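Local coordinates for protein alpha-2,3-sialyltransferase (Campylobacter jejuni, PDB 2P2V) that probably transfers sialic acid from CMP-sialic acid to a glycan acceptor through an alpha-2,3 linkage, this chain holding the sialyltransferase part of a longer protein, at residues F51-K56 / Y180-M185; P29-I34 / K56-K61; S186-T191 / I258-L263. All blocks are in the same frame, centred on the assembly; numbering follows the deposited sequence.

In the fold
From the N terminus, contact 2 comes first. It brings the loop that follows strand 21-25 against the one that follows strand 44-48, across only a short piece of chain. Contact 1 begins in that second loop, sharing Lys56 with contact 2, and reaches more than 120 residues on to 180-185, the loop leading into helix 187-192; along the chain the two contacts cross. Contact 3 opens directly after contact 1 has closed and ties the start of helix 187-192 to the loop 258-263. Contact 1 touches both others, whereas contacts 2 and 3 stay about 8 Å apart at their nearest atoms. Together they join loops of the parallel sheet beside the donor-sugar pocket.

Contact 1 of 3, residues F51-K56 / Y180-M185; sequences FYFEDK and YPFEAM. With CSF (cytidine-5'-monophosphate-3-fluoro-N-acetyl-neuraminic acid), chain O.
Phe53 and Phe182 form a T-shaped pair that locks together two loops of a parallel-sheet alpha/beta fold, one following strand 44-48 and the other following strand 165-169, beside the nucleotide-sugar pocket. The edge of the Phe53 ring is directed at the face of Phe182, with ring centroids 5.4 Å apart and planes inclined at 63°. A CH-pi contact strengthens the pair: Phe53 CB lies 3.6 Å from the centroid of the Phe182 ring, almost on the ring normal. Pro181 CD covers the opposite face, holding that ring between two aliphatic groups. The torsion of Phe182 (chi1 40°) places its CG between the backbone N and the carbonyl carbon and turns one face of the ring onto Phe53 CB.

Polar atoms gather round this aromatic pair. Glu183 O meets the edge of the Phe53 ring near its plane, 3.4 Å from CE2. A water bridges the two loops by donating to Asp55 OD1 and to Pro181 O, and it sits in the plane of the Phe182 ring, at its edge. Glu54, next to Asp55, turns its carboxylate away to Arg47 and Tyr89. Within 180-185, Met185 N donates to Glu183 OE2 on its anti side, which folds the glutamate back over its own loop.

The bond to the bound CMP-3-fluoro-N-acetylneuraminic acid starts from the same loop. A phosphate oxygen of the ligand, O2A, lies in the plane of the Tyr180 ring at its edge, where Tyr180 OH donates to it over 2.5 Å.

Contact 2 of 3, residues P29-I34 / K56-K61; sequences PSLKNI and KYYLGK
The 3-10 segment 29-31 and the type I turn from Tyr57 to Gly60 face each other with their backbones closest at Lys32 and Tyr58, whose CA atoms are 6.9 Å apart, and no hydrogen bond joins the two segments. The contact is one of packing, in which the Tyr58 side chain, contributing the largest share of the buried surface, meets both side chains and backbone of 29-34. Its ring is sandwiched: CA of Lys32 lies over one face, towards the rim, and CB of Lys56 covers the opposite face. Leu31 O lies 3.8 Å from Tyr58 CB, and Leu31 CG approaches that same carbon at 4.1 Å. With chi1 at 176°, Leu31 swings its branched end beside its own carbonyl carbon, the side on which the tyrosine lies.

Lys32 runs past the far end of the ring, its CG 3.8 Å from Tyr58 OH, and bends at chi4 before the amine. The hydroxyl itself is bonded to Asp55 OD1, to which the lysine NZ makes only a long, weak ion pair. At the next residue of the turn, Ile34 CD1 packs against Leu59 CG at 4.0 Å, the two side chains crossing at about a right angle.

Pro29, at the start of the 3-10 segment, touches the bound donor analogue, so the loop packed on Tyr58 also borders the pocket. Leu59 lies on Ile23 and Cys169, Ile34 also on Cys169, and Leu31 on Arg47; both loops rest on the three adjacent strands 44-48, 21-25 and 165-169.

Contact 3 of 3, residues S186-T191 / I258-L263; sequences STNIKT and INDILL
Asp260 lays its carboxylate against the first turn of helix 187-192, overlapping Ser186 and Asn188, and its two oxygens divide the work. OD2 takes the backbone N-H of Asn188 over 2.8 Å, on its syn side and fairly straight, with an N-H...O angle of 160°. OD1 receives the hydroxyl of Ser186, at an OG-to-OD1 distance of 2.5 Å, from above the carboxylate plane. Ile261 N adds a weak bond to OD1; the bonds from Asn188 N and Ser186 OG, one to each oxygen, limit the rotation of the carboxylate. The chi1 of -163° sets CG anti to the aspartate's backbone N and sends the carboxylate across to the helix. Accepting an N-H here would probably favour the charged carboxylate, as would the start of the short helix.

Apolar contacts flank this polar grip. Ile261 CG2 lies 3.6 Å from Asn188 CB and 3.9 Å from Ile189 CD1, the two isoleucine chains crossing at about a right angle. Leu263 packs at the margin, its CD1 3.5 Å from Asn188 CG. Outside the two segments, Phe53 touches both Ser186 and Asp260, and Ile261 reaches Gln76 of helix 73-85.

Ser186 occupies the N-cap position, and Asp260, from a loop distant in sequence, accepts both its hydroxyl and the backbone N-H of Asn188 in the first turn. The arrangement is thus a helix N-terminus bound by a carboxylate of another loop, here joining the short helix beside the donor-sugar pocket to the loop that precedes helix 268-283.

Contact 1 of 3, residues F51-K56 / Y180-M185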
# COMPACT_ATOMS: atom_id res chain seq x y z
N PHE A 51 -1.54 18.37 30.37
CA PHE A 51 -1.48 19.81 30.56
C PHE A 51 -2.72 20.34 31.34
O PHE A 51 -2.65 21.32 32.09
CB PHE A 51 -1.33 20.54 29.19
CG PHE A 51 -2.53 20.41 28.32
CD1 PHE A 51 -2.65 19.36 27.42
CD2 PHE A 51 -3.57 21.32 28.43
CE1 PHE A 51 -3.82 19.20 26.66
CE2 PHE A 51 -4.74 21.19 27.67
CZ PHE A 51 -4.86 20.11 26.78
N TYR A 52 -3.86 19.70 31.11
CA TYR A 52 -5.16 20.14 31.64
C TYR A 52 -5.28 19.87 33.15
O TYR A 52 -6.27 20.31 33.78
CB TYR A 52 -6.32 19.42 30.92
CG TYR A 52 -6.11 17.93 30.79
CD1 TYR A 52 -5.40 17.40 29.70
CD2 TYR A 52 -6.62 17.06 31.73
CE1 TYR A 52 -5.17 16.08 29.58
CE2 TYR A 52 -6.39 15.72 31.62
CZ TYR A 52 -5.68 15.21 30.53
OH TYR A 52 -5.47 13.86 30.39
N PHE A 53 -4.31 19.15 33.70
CA PHE A 53 -4.17 19.02 35.15
C PHE A 53 -3.91 20.38 35.82
O PHE A 53 -4.16 20.55 37.03
CB PHE A 53 -3.02 18.08 35.50
CG PHE A 53 -3.37 16.60 35.50
CD1 PHE A 53 -4.21 16.05 34.53
CD2 PHE A 53 -2.80 15.75 36.44
CE1 PHE A 53 -4.47 14.67 34.51
CE2 PHE A 53 -3.09 14.35 36.46
CZ PHE A 53 -3.92 13.83 35.48
N GLU A 54 -3.43 21.37 35.04
CA GLU A 54 -3.17 22.72 35.55
C GLU A 54 -4.39 23.32 36.23
O GLU A 54 -5.51 23.21 35.72
CB GLU A 54 -2.66 23.66 34.43
CG GLU A 54 -3.70 24.02 33.38
CD GLU A 54 -3.13 24.86 32.25
OE1 GLU A 54 -1.91 25.11 32.27
OE2 GLU A 54 -3.91 25.29 31.33
N ASP A 55 -4.16 23.98 37.37
CA ASP A 55 -5.23 24.58 38.18
C ASP A 55 -5.59 25.99 37.71
O ASP A 55 -6.64 26.54 38.05
CB ASP A 55 -4.83 24.56 39.68
CG ASP A 55 -3.59 25.40 39.99
OD1 ASP A 55 -2.55 25.31 39.29
OD2 ASP A 55 -3.65 26.18 40.97
N LYS A 56 -4.73 26.59 36.90
CA LYS A 56 -5.03 27.88 36.31
C LYS A 56 -4.63 27.82 34.85
O LYS A 56 -3.84 26.98 34.45
CB LYS A 56 -4.24 29.02 37.00
CG LYS A 56 -4.36 29.03 38.53
CD LYS A 56 -3.56 30.15 39.17
CE LYS A 56 -3.84 30.14 40.67
NZ LYS A 56 -2.95 31.13 41.34
N TYR A 180 6.19 17.82 39.57
CA TYR A 180 5.00 18.27 38.81
C TYR A 180 4.29 19.37 39.60
O TYR A 180 4.24 19.30 40.83
CB TYR A 180 4.04 17.10 38.54
CG TYR A 180 4.58 16.07 37.56
CD1 TYR A 180 5.08 14.83 38.00
CD2 TYR A 180 4.60 16.34 36.18
CE1 TYR A 180 5.59 13.88 37.08
CE2 TYR A 180 5.11 15.41 35.26
CZ TYR A 180 5.60 14.19 35.71
OH TYR A 180 6.08 13.28 34.79
N PRO A 181 3.76 20.41 38.91
CA PRO A 181 2.99 21.46 39.59
C PRO A 181 1.58 20.99 40.01
O PRO A 181 0.68 21.80 40.21
CB PRO A 181 2.91 22.57 38.53
CG PRO A 181 3.01 21.90 37.25
CD PRO A 181 3.84 20.66 37.46
N PHE A 182 1.41 19.67 40.12
CA PHE A 182 0.13 19.04 40.41
C PHE A 182 0.36 17.58 40.81
O PHE A 182 1.48 17.07 40.76
CB PHE A 182 -0.85 19.13 39.22
CG PHE A 182 -0.21 18.91 37.84
CD1 PHE A 182 -0.13 19.97 36.92
CD2 PHE A 182 0.30 17.66 37.46
CE1 PHE A 182 0.43 19.79 35.65
CE2 PHE A 182 0.87 17.47 36.19
CZ PHE A 182 0.93 18.54 35.29
N GLU A 183 -0.71 16.91 41.21
CA GLU A 183 -0.63 15.50 41.51
C GLU A 183 -0.65 14.72 40.20
O GLU A 183 -1.66 14.72 39.50
CB GLU A 183 -1.79 15.04 42.40
CG GLU A 183 -1.77 13.54 42.67
CD GLU A 183 -0.39 13.05 43.12
OE1 GLU A 183 0.14 13.59 44.13
OE2 GLU A 183 0.17 12.14 42.46
N ALA A 184 0.45 14.05 39.90
CA ALA A 184 0.56 13.25 38.67
C ALA A 184 -0.02 11.84 38.81
O ALA A 184 -0.53 11.27 37.83
CB ALA A 184 2.01 13.19 38.19
N MET A 185 0.05 11.27 40.02
CA MET A 185 -0.56 9.97 40.30
C MET A 185 -2.02 10.15 40.74
O MET A 185 -2.42 9.78 41.86
CB MET A 185 0.23 9.18 41.36
CG MET A 185 1.63 8.78 40.92
SD MET A 185 1.66 7.53 39.60
CE MET A 185 1.19 6.03 40.49
C5A CSF O . 6.44 9.87 31.01
C4A CSF O . 7.66 10.77 31.10
C2A CSF O . 6.71 12.29 29.27
O6A CSF O . 5.54 11.44 29.34
C6A CSF O . 5.24 10.73 30.57
C3A CSF O . 7.92 11.52 29.78
O4A CSF O . 8.81 9.97 31.37
N5A CSF O . 6.21 9.33 32.36
C7A CSF O . 4.00 9.90 30.31
C8A CSF O . 2.84 10.78 29.84
C9A CSF O . 1.60 9.94 29.47
O9A CSF O . 0.47 10.79 29.14
O8A CSF O . 2.57 11.77 30.88
O7A CSF O . 4.32 8.87 29.36
C1A CSF O . 7.02 12.61 27.82
OBA CSF O . 8.16 13.12 27.59
OAA CSF O . 6.15 12.36 26.94
O1A CSF O . 6.60 13.58 29.91
O2A CSF O . 6.20 13.79 32.34
N1 CSF O . 8.90 17.98 32.06
C2 CSF O . 10.19 18.29 32.59
N3 CSF O . 10.43 18.19 33.94
C4 CSF O . 9.43 17.81 34.77
C5 CSF O . 8.16 17.51 34.26
C6 CSF O . 7.92 17.60 32.90
C3' CSF O . 8.16 16.23 29.26
C2' CSF O . 9.34 17.07 29.74
C1' CSF O . 8.65 18.12 30.61
O4' CSF O . 7.24 18.11 30.33
C4' CSF O . 6.95 17.15 29.32
PA CSF O . 5.55 14.14 31.03
O5' CSF O . 5.68 15.75 30.87
C5' CSF O . 5.64 16.41 29.61
O3' CSF O . 8.36 15.83 27.90
O2' CSF O . 10.00 17.69 28.60
N4 CSF O . 9.65 17.72 36.11
O2 CSF O . 11.12 18.63 31.81
O3A CSF O . 4.12 13.82 30.72
C10 CSF O . 5.70 8.09 32.46
O10 CSF O . 5.41 7.39 31.48
C11 CSF O . 5.49 7.59 33.87
F3A CSF O . 8.27 10.62 28.80
O HOH W 1 -1.33 22.83 38.78

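Contact 2 of 3, residues P29-I34 / K56-K61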
# COMPACT_ATOMS: atom_id res chain seq x y z
N PRO A 29 7.34 21.89 37.17
CA PRO A 29 6.90 22.87 38.17
C PRO A 29 7.00 24.30 37.66
O PRO A 29 6.19 25.14 38.03
CB PRO A 29 7.89 22.67 39.31
CG PRO A 29 8.45 21.34 39.11
CD PRO A 29 8.46 21.07 37.64
N SER A 30 7.95 24.57 36.77
CA SER A 30 8.18 25.91 36.30
C SER A 30 7.06 26.45 35.43
O SER A 30 7.05 27.63 35.04
CB SER A 30 9.49 25.99 35.53
OG SER A 30 9.39 25.30 34.30
N LEU A 31 6.09 25.61 35.10
CA LEU A 31 4.90 26.11 34.41
C LEU A 31 4.19 27.16 35.29
O LEU A 31 3.57 28.09 34.79
CB LEU A 31 3.94 24.95 34.09
CG LEU A 31 2.58 25.20 33.46
CD1 LEU A 31 2.74 25.61 31.96
CD2 LEU A 31 1.70 23.96 33.69
N LYS A 32 4.31 26.99 36.60
CA LYS A 32 3.73 27.90 37.59
C LYS A 32 4.54 29.21 37.75
O LYS A 32 4.05 30.20 38.32
CB LYS A 32 3.65 27.18 38.95
CG LYS A 32 2.54 26.11 39.10
CD LYS A 32 2.30 25.73 40.58
CE LYS A 32 1.14 24.72 40.74
NZ LYS A 32 0.28 24.90 41.97
N ASN A 33 5.77 29.22 37.23
CA ASN A 33 6.71 30.33 37.42
C ASN A 33 7.18 30.94 36.10
O ASN A 33 8.36 31.28 35.96
CB ASN A 33 7.93 29.86 38.23
CG ASN A 33 7.56 29.13 39.53
OD1 ASN A 33 6.68 29.56 40.29
ND2 ASN A 33 8.27 28.03 39.80
N ILE A 34 6.27 31.08 35.14
CA ILE A 34 6.56 31.77 33.88
C ILE A 34 6.70 33.27 34.15
O ILE A 34 5.92 33.83 34.92
CB ILE A 34 5.42 31.59 32.86
CG1 ILE A 34 5.35 30.12 32.38
CG2 ILE A 34 5.60 32.45 31.65
CD1 ILE A 34 3.94 29.74 31.82
N LYS A 56 -4.73 26.59 36.90
CA LYS A 56 -5.03 27.88 36.31
C LYS A 56 -4.63 27.82 34.85
O LYS A 56 -3.84 26.98 34.45
CB LYS A 56 -4.24 29.02 37.00
CG LYS A 56 -4.36 29.03 38.53
CD LYS A 56 -3.56 30.15 39.17
CE LYS A 56 -3.84 30.14 40.67
NZ LYS A 56 -2.95 31.13 41.34
N TYR A 57 -5.15 28.74 34.07
CA TYR A 57 -4.78 28.80 32.68
C TYR A 57 -3.42 29.46 32.51
O TYR A 57 -3.36 30.59 32.00
CB TYR A 57 -5.83 29.54 31.87
CG TYR A 57 -7.11 28.75 31.70
CD1 TYR A 57 -7.15 27.60 30.86
CD2 TYR A 57 -8.28 29.13 32.36
CE1 TYR A 57 -8.32 26.89 30.69
CE2 TYR A 57 -9.47 28.40 32.21
CZ TYR A 57 -9.47 27.29 31.36
OH TYR A 57 -10.62 26.59 31.18
N TYR A 58 -2.35 28.75 32.87
CA TYR A 58 -0.98 29.34 32.81
C TYR A 58 -0.54 29.87 31.45
O TYR A 58 0.33 30.75 31.38
CB TYR A 58 0.07 28.45 33.43
CG TYR A 58 -0.20 28.17 34.90
CD1 TYR A 58 0.04 29.16 35.89
CD2 TYR A 58 -0.71 26.93 35.31
CE1 TYR A 58 -0.23 28.90 37.26
CE2 TYR A 58 -0.97 26.67 36.68
CZ TYR A 58 -0.72 27.66 37.64
OH TYR A 58 -0.99 27.39 38.97
N LEU A 59 -1.11 29.34 30.37
CA LEU A 59 -0.82 29.86 29.04
C LEU A 59 -2.08 30.20 28.24
O LEU A 59 -2.06 30.27 27.02
CB LEU A 59 0.09 28.88 28.28
CG LEU A 59 1.57 28.99 28.64
CD1 LEU A 59 2.34 27.93 27.89
CD2 LEU A 59 2.10 30.40 28.25
N GLY A 60 -3.19 30.44 28.95
CA GLY A 60 -4.43 30.84 28.31
C GLY A 60 -5.21 29.61 27.84
O GLY A 60 -4.84 28.47 28.16
N LYS A 61 -6.28 29.87 27.10
CA LYS A 61 -7.26 28.83 26.76
C LYS A 61 -7.09 28.32 25.34
O LYS A 61 -7.66 27.27 24.99
CB LYS A 61 -8.68 29.40 26.91
CG LYS A 61 -9.13 29.71 28.35
CD LYS A 61 -10.60 30.16 28.37
CE LYS A 61 -11.56 28.96 28.11
NZ LYS A 61 -13.02 29.28 27.85

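Contact 3 of 3, residues S186-T191 / I258-L263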
# COMPACT_ATOMS: atom_id res chain seq x y z
N SER A 186 -2.81 10.74 39.83
CA SER A 186 -4.23 10.94 40.05
C SER A 186 -4.93 9.59 39.97
O SER A 186 -4.31 8.58 39.62
CB SER A 186 -4.79 11.91 39.00
OG SER A 186 -4.50 11.42 37.71
N THR A 187 -6.21 9.56 40.33
CA THR A 187 -6.93 8.29 40.39
C THR A 187 -6.94 7.60 39.02
O THR A 187 -6.69 6.41 38.92
CB THR A 187 -8.36 8.47 40.93
OG1 THR A 187 -8.38 9.47 41.95
CG2 THR A 187 -8.86 7.16 41.51
N ASN A 188 -7.23 8.36 37.96
CA ASN A 188 -7.34 7.76 36.62
C ASN A 188 -6.00 7.28 36.05
O ASN A 188 -5.95 6.26 35.37
CB ASN A 188 -8.07 8.69 35.66
CG ASN A 188 -9.53 8.87 36.02
OD1 ASN A 188 -10.16 9.84 35.61
ND2 ASN A 188 -10.09 7.91 36.79
N ILE A 189 -4.93 8.03 36.32
CA ILE A 189 -3.59 7.60 35.90
C ILE A 189 -3.27 6.22 36.51
O ILE A 189 -2.87 5.29 35.80
CB ILE A 189 -2.49 8.68 36.25
CG1 ILE A 189 -2.58 9.91 35.32
CG2 ILE A 189 -1.07 8.07 36.27
CD1 ILE A 189 -2.29 9.63 33.80
N LYS A 190 -3.50 6.10 37.82
CA LYS A 190 -3.37 4.82 38.55
C LYS A 190 -4.18 3.68 37.94
O LYS A 190 -3.68 2.57 37.82
CB LYS A 190 -3.73 5.01 40.03
CG LYS A 190 -2.71 5.80 40.84
CD LYS A 190 -3.25 6.11 42.23
CE LYS A 190 -2.25 6.86 43.08
NZ LYS A 190 -3.00 7.59 44.16
N THR A 191 -5.42 3.95 37.54
CA THR A 191 -6.29 2.90 37.01
C THR A 191 -5.78 2.38 35.67
O THR A 191 -5.53 1.17 35.52
CB THR A 191 -7.74 3.35 36.83
OG1 THR A 191 -8.23 3.91 38.05
CG2 THR A 191 -8.61 2.18 36.45
N ILE A 258 -12.33 19.57 34.13
CA ILE A 258 -11.64 18.30 33.95
C ILE A 258 -10.21 18.45 34.47
O ILE A 258 -9.43 19.30 33.99
CB ILE A 258 -11.60 17.88 32.44
CG1 ILE A 258 -13.03 17.62 31.91
CG2 ILE A 258 -10.69 16.69 32.25
CD1 ILE A 258 -13.14 17.61 30.38
N ASN A 259 -9.86 17.62 35.43
CA ASN A 259 -8.55 17.69 36.06
C ASN A 259 -7.86 16.36 36.13
O ASN A 259 -6.82 16.25 36.79
CB ASN A 259 -8.66 18.26 37.47
CG ASN A 259 -9.49 17.37 38.42
OD1 ASN A 259 -10.16 16.40 38.02
ND2 ASN A 259 -9.47 17.74 39.70
N ASP A 260 -8.43 15.34 35.50
CA ASP A 260 -7.77 14.01 35.45
C ASP A 260 -8.11 13.49 34.05
O ASP A 260 -9.05 13.99 33.43
CB ASP A 260 -8.36 13.10 36.53
CG ASP A 260 -7.51 11.88 36.82
OD1 ASP A 260 -6.46 11.70 36.17
OD2 ASP A 260 -7.91 11.07 37.71
N ILE A 261 -7.29 12.57 33.54
CA ILE A 261 -7.50 11.94 32.24
C ILE A 261 -8.82 11.18 32.31
O ILE A 261 -9.09 10.50 33.32
CB ILE A 261 -6.30 11.02 31.82
CG1 ILE A 261 -6.44 10.51 30.39
CG2 ILE A 261 -6.10 9.80 32.85
CD1 ILE A 261 -5.13 9.81 29.90
N LEU A 262 -9.66 11.34 31.29
CA LEU A 262 -10.95 10.61 31.25
C LEU A 262 -10.81 9.14 30.95
O LEU A 262 -9.97 8.70 30.18
CB LEU A 262 -11.89 11.26 30.25
CG LEU A 262 -12.19 12.75 30.48
CD1 LEU A 262 -13.32 13.20 29.59
CD2 LEU A 262 -12.48 13.10 31.97
N LEU A 263 -11.70 8.35 31.55
CA LEU A 263 -11.71 6.92 31.31
C LEU A 263 -12.69 6.68 30.18
O LEU A 263 -13.61 7.46 29.98
CB LEU A 263 -12.23 6.21 32.57
CG LEU A 263 -11.24 5.59 33.59
CD1 LEU A 263 -9.89 6.24 33.74
CD2 LEU A 263 -11.96 5.35 34.96